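Local atomic coordinates of ubiquitin domain-containing protein DSK2,putative (Plasmodium falciparum, PDB entry 6JL3), a protein that probably acts as a ubiquitin shuttle factor, its ubiquitin-like domain being recognised by proteasomal receptors. Residues M3-V7 / T18-P23; A44-F49 / T70-S76. One frame throughout, in Å; residues are numbered along the deposited sequence.

Contact 1: M3-V7 / T18-P23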
loop_
_atom_site.group_PDB
_atom_site.type_symbol
_atom_site.label_atom_id
_atom_site.label_comp_id
_atom_site.label_asym_id
_atom_site.label_seq_id
_atom_site.Cartn_x
_atom_site.Cartn_y
_atom_site.Cartn_z
ATOM N N MET A 3 -9.083 14.989 -3.478
ATOM C CA MET A 3 -9.860 13.817 -3.864
ATOM C C MET A 3 -9.100 12.540 -3.549
ATOM O O MET A 3 -7.878 12.458 -3.717
ATOM C CB MET A 3 -10.201 13.858 -5.352
ATOM C CG MET A 3 -11.229 14.913 -5.717
ATOM S SD MET A 3 -12.888 14.256 -5.961
ATOM C CE MET A 3 -12.675 13.355 -7.494
ATOM N N VAL A 4 -9.836 11.532 -3.101
ATOM C CA VAL A 4 -9.230 10.281 -2.677
ATOM C C VAL A 4 -9.759 9.133 -3.528
ATOM O O VAL A 4 -10.830 9.206 -4.138
ATOM C CB VAL A 4 -9.436 10.003 -1.171
ATOM C CG1 VAL A 4 -8.614 10.975 -0.332
ATOM C CG2 VAL A 4 -10.916 10.089 -0.802
ATOM N N ILE A 5 -8.957 8.070 -3.577
ATOM C CA ILE A 5 -9.304 6.805 -4.202
ATOM C C ILE A 5 -9.209 5.725 -3.127
ATOM O O ILE A 5 -8.490 5.864 -2.138
ATOM C CB ILE A 5 -8.378 6.473 -5.398
ATOM C CG1 ILE A 5 -6.931 6.268 -4.936
ATOM C CG2 ILE A 5 -8.466 7.565 -6.468
ATOM C CD1 ILE A 5 -6.047 5.566 -5.974
ATOM N N ASN A 6 -9.928 4.630 -3.340
ATOM C CA ASN A 6 -9.847 3.496 -2.433
ATOM C C ASN A 6 -8.813 2.496 -2.929
ATOM O O ASN A 6 -8.758 2.174 -4.119
ATOM C CB ASN A 6 -11.202 2.793 -2.320
ATOM C CG ASN A 6 -12.217 3.607 -1.556
ATOM O OD1 ASN A 6 -11.934 4.120 -0.472
ATOM N ND2 ASN A 6 -13.409 3.740 -2.122
ATOM N N VAL A 7 -7.986 2.015 -2.007
ATOM C CA VAL A 7 -7.056 0.927 -2.264
ATOM C C VAL A 7 -7.249 -0.115 -1.172
ATOM O O VAL A 7 -7.282 0.219 0.020
ATOM C CB VAL A 7 -5.594 1.409 -2.305
ATOM C CG1 VAL A 7 -4.641 0.237 -2.497
ATOM C CG2 VAL A 7 -5.420 2.448 -3.408
ATOM N N THR A 18 -9.273 -1.658 3.678
ATOM C CA THR A 18 -9.323 -0.701 2.578
ATOM C C THR A 18 -9.130 0.694 3.150
ATOM O O THR A 18 -9.659 1.006 4.220
ATOM C CB THR A 18 -10.673 -0.777 1.840
ATOM O OG1 THR A 18 -10.848 -2.096 1.302
ATOM C CG2 THR A 18 -10.763 0.250 0.717
ATOM N N VAL A 19 -8.353 1.520 2.444
ATOM C CA VAL A 19 -8.131 2.908 2.823
ATOM C C VAL A 19 -8.452 3.824 1.650
ATOM O O VAL A 19 -8.393 3.431 0.485
ATOM C CB VAL A 19 -6.696 3.171 3.330
ATOM C CG1 VAL A 19 -6.530 2.634 4.735
ATOM C CG2 VAL A 19 -5.662 2.565 2.385
ATOM N N ALA A 20 -8.787 5.065 1.979
ATOM C CA ALA A 20 -9.008 6.120 0.998
ATOM C C ALA A 20 -7.808 7.054 1.057
ATOM O O ALA A 20 -7.544 7.661 2.099
ATOM C CB ALA A 20 -10.299 6.880 1.306
ATOM N N ILE A 21 -7.085 7.153 -0.054
ATOM C CA ILE A 21 -5.807 7.841 -0.100
ATOM C C ILE A 21 -5.782 8.808 -1.279
ATOM O O ILE A 21 -6.488 8.629 -2.276
ATOM C CB ILE A 21 -4.642 6.833 -0.211
ATOM C CG1 ILE A 21 -4.763 5.996 -1.491
ATOM C CG2 ILE A 21 -4.615 5.922 1.002
ATOM C CD1 ILE A 21 -3.539 5.152 -1.782
ATOM N N GLU A 22 -4.950 9.832 -1.163
ATOM C CA GLU A 22 -4.653 10.668 -2.319
ATOM C C GLU A 22 -3.768 9.877 -3.274
ATOM O O GLU A 22 -2.788 9.271 -2.836
ATOM C CB GLU A 22 -3.931 11.926 -1.887
ATOM C CG GLU A 22 -4.855 12.950 -1.304
ATOM C CD GLU A 22 -4.838 12.954 0.207
ATOM O OE1 GLU A 22 -5.647 13.700 0.790
ATOM O OE2 GLU A 22 -4.023 12.221 0.814
ATOM N N PRO A 23 -4.073 9.862 -4.579
ATOM C CA PRO A 23 -3.331 8.973 -5.490
ATOM C C PRO A 23 -1.869 9.336 -5.682
ATOM O O PRO A 23 -1.122 8.502 -6.210
ATOM C CB PRO A 23 -4.113 9.068 -6.810
ATOM C CG PRO A 23 -4.931 10.302 -6.699
ATOM C CD PRO A 23 -5.233 10.491 -5.236
#
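I5 and I21 both set CG1 between the backbone N and the carbonyl carbon (chi1 64° and 61°) and then run on extended, which brings their CG1 atoms within 4.1 Å of each other beneath the N-terminal beta hairpin of a ubiquitin-like fold. The two isoleucines form a hydrogen-bonded antiparallel pair: I5 N gives a nearly straight bond to I21 O (2.8 Å), and I21 N returns one to I5 O. V7 and V19 repeat the pattern with a reciprocal pair of N-H...O bonds. Between them lies the non-hydrogen-bonded pair N6 and A20, where A20 CA and N6 CA direct C-H groups at I5 O and V19 O.

The two faces differ sharply. On the face of I5, V7, V19 and I21, the last three are buried, and V19 and I21 pack on helix 27-35. On the other, the exposed N6 bends its amide over the partner strand, leaving OD1 3.7 Å from A20 CB, while V4 CG2 also touches this methyl, at 3.9 Å. Past the strand, P23 CB meets I5 CD1. Deeper in the core, the methyl I21 CD1 lies 3.7 Å from V7 CG2.

Contact 2: A44-F49 / T70-S76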
loop_
_atom_site.group_PDB
_atom_site.type_symbol
_atom_site.label_atom_id
_atom_site.label_comp_id
_atom_site.label_asym_id
_atom_site.label_seq_id
_atom_site.Cartn_x
_atom_site.Cartn_y
_atom_site.Cartn_z
ATOM N N ALA A 44 9.536 -3.206 7.915
ATOM C CA ALA A 44 9.358 -4.614 7.576
ATOM C C ALA A 44 8.362 -4.836 6.447
ATOM O O ALA A 44 8.216 -5.970 5.980
ATOM C CB ALA A 44 8.881 -5.403 8.797
ATOM N N GLN A 45 7.664 -3.792 6.012
ATOM C CA GLN A 45 6.626 -3.948 5.011
ATOM C C GLN A 45 7.195 -4.014 3.607
ATOM O O GLN A 45 8.096 -3.247 3.242
ATOM C CB GLN A 45 5.691 -2.751 5.040
ATOM C CG GLN A 45 4.821 -2.640 6.243
ATOM C CD GLN A 45 3.928 -1.424 6.183
ATOM O OE1 GLN A 45 3.595 -0.926 5.103
ATOM N NE2 GLN A 45 3.542 -0.922 7.346
ATOM N N ARG A 46 6.607 -4.885 2.794
ATOM C CA ARG A 46 6.830 -4.877 1.350
ATOM C C ARG A 46 5.458 -4.811 0.693
ATOM O O ARG A 46 4.605 -5.681 0.938
ATOM C CB ARG A 46 7.595 -6.131 0.909
ATOM C CG ARG A 46 8.942 -6.316 1.606
ATOM C CD ARG A 46 9.942 -5.218 1.246
ATOM N NE ARG A 46 11.235 -5.417 1.900
ATOM C CZ ARG A 46 11.587 -4.871 3.058
ATOM N NH1 ARG A 46 10.751 -4.078 3.711
ATOM N NH2 ARG A 46 12.787 -5.117 3.567
ATOM N N ILE A 47 5.220 -3.755 -0.088
ATOM C CA ILE A 47 3.967 -3.590 -0.816
ATOM C C ILE A 47 4.156 -4.129 -2.226
ATOM O O ILE A 47 5.057 -3.686 -2.961
ATOM C CB ILE A 47 3.493 -2.130 -0.813
ATOM C CG1 ILE A 47 3.232 -1.660 0.621
ATOM C CG2 ILE A 47 2.247 -1.999 -1.686
ATOM C CD1 ILE A 47 2.791 -0.212 0.744
ATOM N N ILE A 48 3.311 -5.092 -2.599
ATOM C CA ILE A 48 3.404 -5.805 -3.868
ATOM C C ILE A 48 2.226 -5.378 -4.733
ATOM O O ILE A 48 1.069 -5.493 -4.319
ATOM C CB ILE A 48 3.379 -7.334 -3.664
ATOM C CG1 ILE A 48 4.328 -7.763 -2.534
ATOM C CG2 ILE A 48 3.624 -8.034 -5.007
ATOM C CD1 ILE A 48 5.759 -7.395 -2.708
ATOM N N PHE A 49 2.523 -4.915 -5.942
ATOM C CA PHE A 49 1.510 -4.391 -6.856
ATOM C C PHE A 49 2.074 -4.482 -8.264
ATOM O O PHE A 49 3.249 -4.157 -8.486
ATOM C CB PHE A 49 1.197 -2.940 -6.486
ATOM C CG PHE A 49 0.172 -2.269 -7.364
ATOM C CD1 PHE A 49 -1.142 -2.717 -7.423
ATOM C CD2 PHE A 49 0.512 -1.140 -8.093
ATOM C CE1 PHE A 49 -2.077 -2.068 -8.220
ATOM C CE2 PHE A 49 -0.413 -0.487 -8.880
ATOM C CZ PHE A 49 -1.707 -0.953 -8.945
ATOM N N THR A 70 -6.398 -3.547 -5.619
ATOM C CA THR A 70 -5.936 -4.311 -4.472
ATOM C C THR A 70 -4.429 -4.503 -4.578
ATOM O O THR A 70 -3.899 -4.780 -5.655
ATOM C CB THR A 70 -6.639 -5.676 -4.397
ATOM O OG1 THR A 70 -8.051 -5.473 -4.248
ATOM C CG2 THR A 70 -6.122 -6.502 -3.227
ATOM N N MET A 71 -3.744 -4.317 -3.461
ATOM C CA MET A 71 -2.326 -4.596 -3.326
ATOM C C MET A 71 -2.150 -5.660 -2.253
ATOM O O MET A 71 -3.043 -5.907 -1.437
ATOM C CB MET A 71 -1.566 -3.337 -2.907
ATOM C CG MET A 71 -1.783 -2.158 -3.835
ATOM S SD MET A 71 -0.662 -0.801 -3.471
ATOM C CE MET A 71 -1.142 0.398 -4.707
ATOM N N HIS A 72 -0.987 -6.298 -2.253
ATOM C CA HIS A 72 -0.632 -7.217 -1.190
ATOM C C HIS A 72 0.408 -6.578 -0.291
ATOM O O HIS A 72 1.285 -5.843 -0.751
ATOM C CB HIS A 72 -0.105 -8.540 -1.731
ATOM C CG HIS A 72 -1.162 -9.393 -2.336
ATOM N ND1 HIS A 72 -1.700 -9.138 -3.578
ATOM C CD2 HIS A 72 -1.799 -10.492 -1.869
ATOM C CE1 HIS A 72 -2.611 -10.051 -3.858
ATOM N NE2 HIS A 72 -2.692 -10.885 -2.836
ATOM N N LEU A 73 0.301 -6.860 0.991
ATOM C CA LEU A 73 1.265 -6.420 1.989
ATOM C C LEU A 73 1.849 -7.656 2.654
ATOM O O LEU A 73 1.111 -8.473 3.223
ATOM C CB LEU A 73 0.578 -5.518 3.012
ATOM C CG LEU A 73 1.468 -4.962 4.110
ATOM C CD1 LEU A 73 2.546 -4.069 3.542
ATOM C CD2 LEU A 73 0.599 -4.210 5.104
ATOM N N VAL A 74 3.167 -7.804 2.559
ATOM C CA VAL A 74 3.881 -8.928 3.141
ATOM C C VAL A 74 5.026 -8.393 3.995
ATOM O O VAL A 74 5.390 -7.216 3.926
ATOM C CB VAL A 74 4.389 -9.930 2.076
ATOM C CG1 VAL A 74 3.225 -10.428 1.223
ATOM C CG2 VAL A 74 5.478 -9.325 1.211
ATOM N N ARG A 75 5.570 -9.275 4.824
ATOM C CA ARG A 75 6.705 -8.952 5.667
ATOM C C ARG A 75 8.003 -9.311 4.962
ATOM O O ARG A 75 8.084 -10.313 4.246
ATOM C CB ARG A 75 6.656 -9.767 6.952
ATOM C CG ARG A 75 5.696 -9.305 8.008
ATOM C CD ARG A 75 5.928 -10.102 9.292
ATOM N NE ARG A 75 4.907 -9.774 10.277
ATOM C CZ ARG A 75 5.033 -8.834 11.205
ATOM N NH1 ARG A 75 6.152 -8.130 11.308
ATOM N NH2 ARG A 75 4.031 -8.602 12.039
ATOM N N SER A 76 9.027 -8.492 5.188
ATOM C CA SER A 76 10.378 -8.801 4.737
ATOM C C SER A 76 10.721 -10.211 5.180
ATOM O O SER A 76 10.667 -10.512 6.372
ATOM C CB SER A 76 11.376 -7.826 5.347
ATOM O OG SER A 76 11.200 -7.742 6.747
HETATM O O HOH W 1 -0.330 -7.489 -5.638
#
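I48 O is gripped by two donors: H72 N, at 3.0 Å, and a water whose oxygen is 2.8 Å away. That water also hydrogen-bonds to H72 ND1, so it links the imidazole to the backbone of the partner strand. In the same antiparallel pair I48 N bonds to H72 O, and R46 and V74 form a second hydrogen-bonded pair. S76 N extends the pattern past the strand, reaching A44 O at 2.8 Å. This is the pairing of strand 45-49 with the central strand 70-75 of the ubiquitin-like fold.

On the buried side, M71 meets F49. The methionine chain is extended beyond CG (chi2 -170°, chi3 180°), which carries CE over the centre of the F49 ring, 4.0 Å from its centroid and 11° off the normal, a CH-pi contact. SD stands obliquely to the same ring in a Met-aromatic contact and also presses on I47 CG2 at 3.6 Å. Next along, L73 CD1 fits against I47 CG1 and is crossed by the Q45 chain, touching it from CB to OE1; Q45 NE2 is bound by the carbonyls of I40 and K31.

The other face carries R46, I48, H72 and V74. V74 CG2 touches R46 CB and I48 CG1, and the R46 chain is bent, so that S76 CB lies over one face of the guanidinium, toward its rim, 3.5 Å from R46 NH2. R46 NH1 bonds to Q45 O (2.8 Å) from above the carbonyl plane, and also to E43 O. In ubiquitin-like domains the corresponding sheet surface is the usual docking site for partners. The mix here of aliphatic groups, imidazole and guanidinium is therefore consistent with a recognition surface offering both apolar and polar contacts.

From the N terminus, contact 1 closes first: residues 3-7 begin strand 5-11, the chain turns back, and 18-23 end the hairpin just before helix 27-35. Contact 2 opens later, at 44-49, and closes when 70-76 return after the short strand 52-53. The two loops are therefore in series, neither nested nor crossed, with centres about 17 Å apart on opposite sides of the chain's centre. They belong to one mixed sheet, because strand 70-75 runs parallel beside strand 5-11. V7 CG1 meets M71 CG at 4.0 Å across that junction, while helix 27-35 spans both, touching hairpin side chains of contact 1 and Q45 and I47 of contact 2.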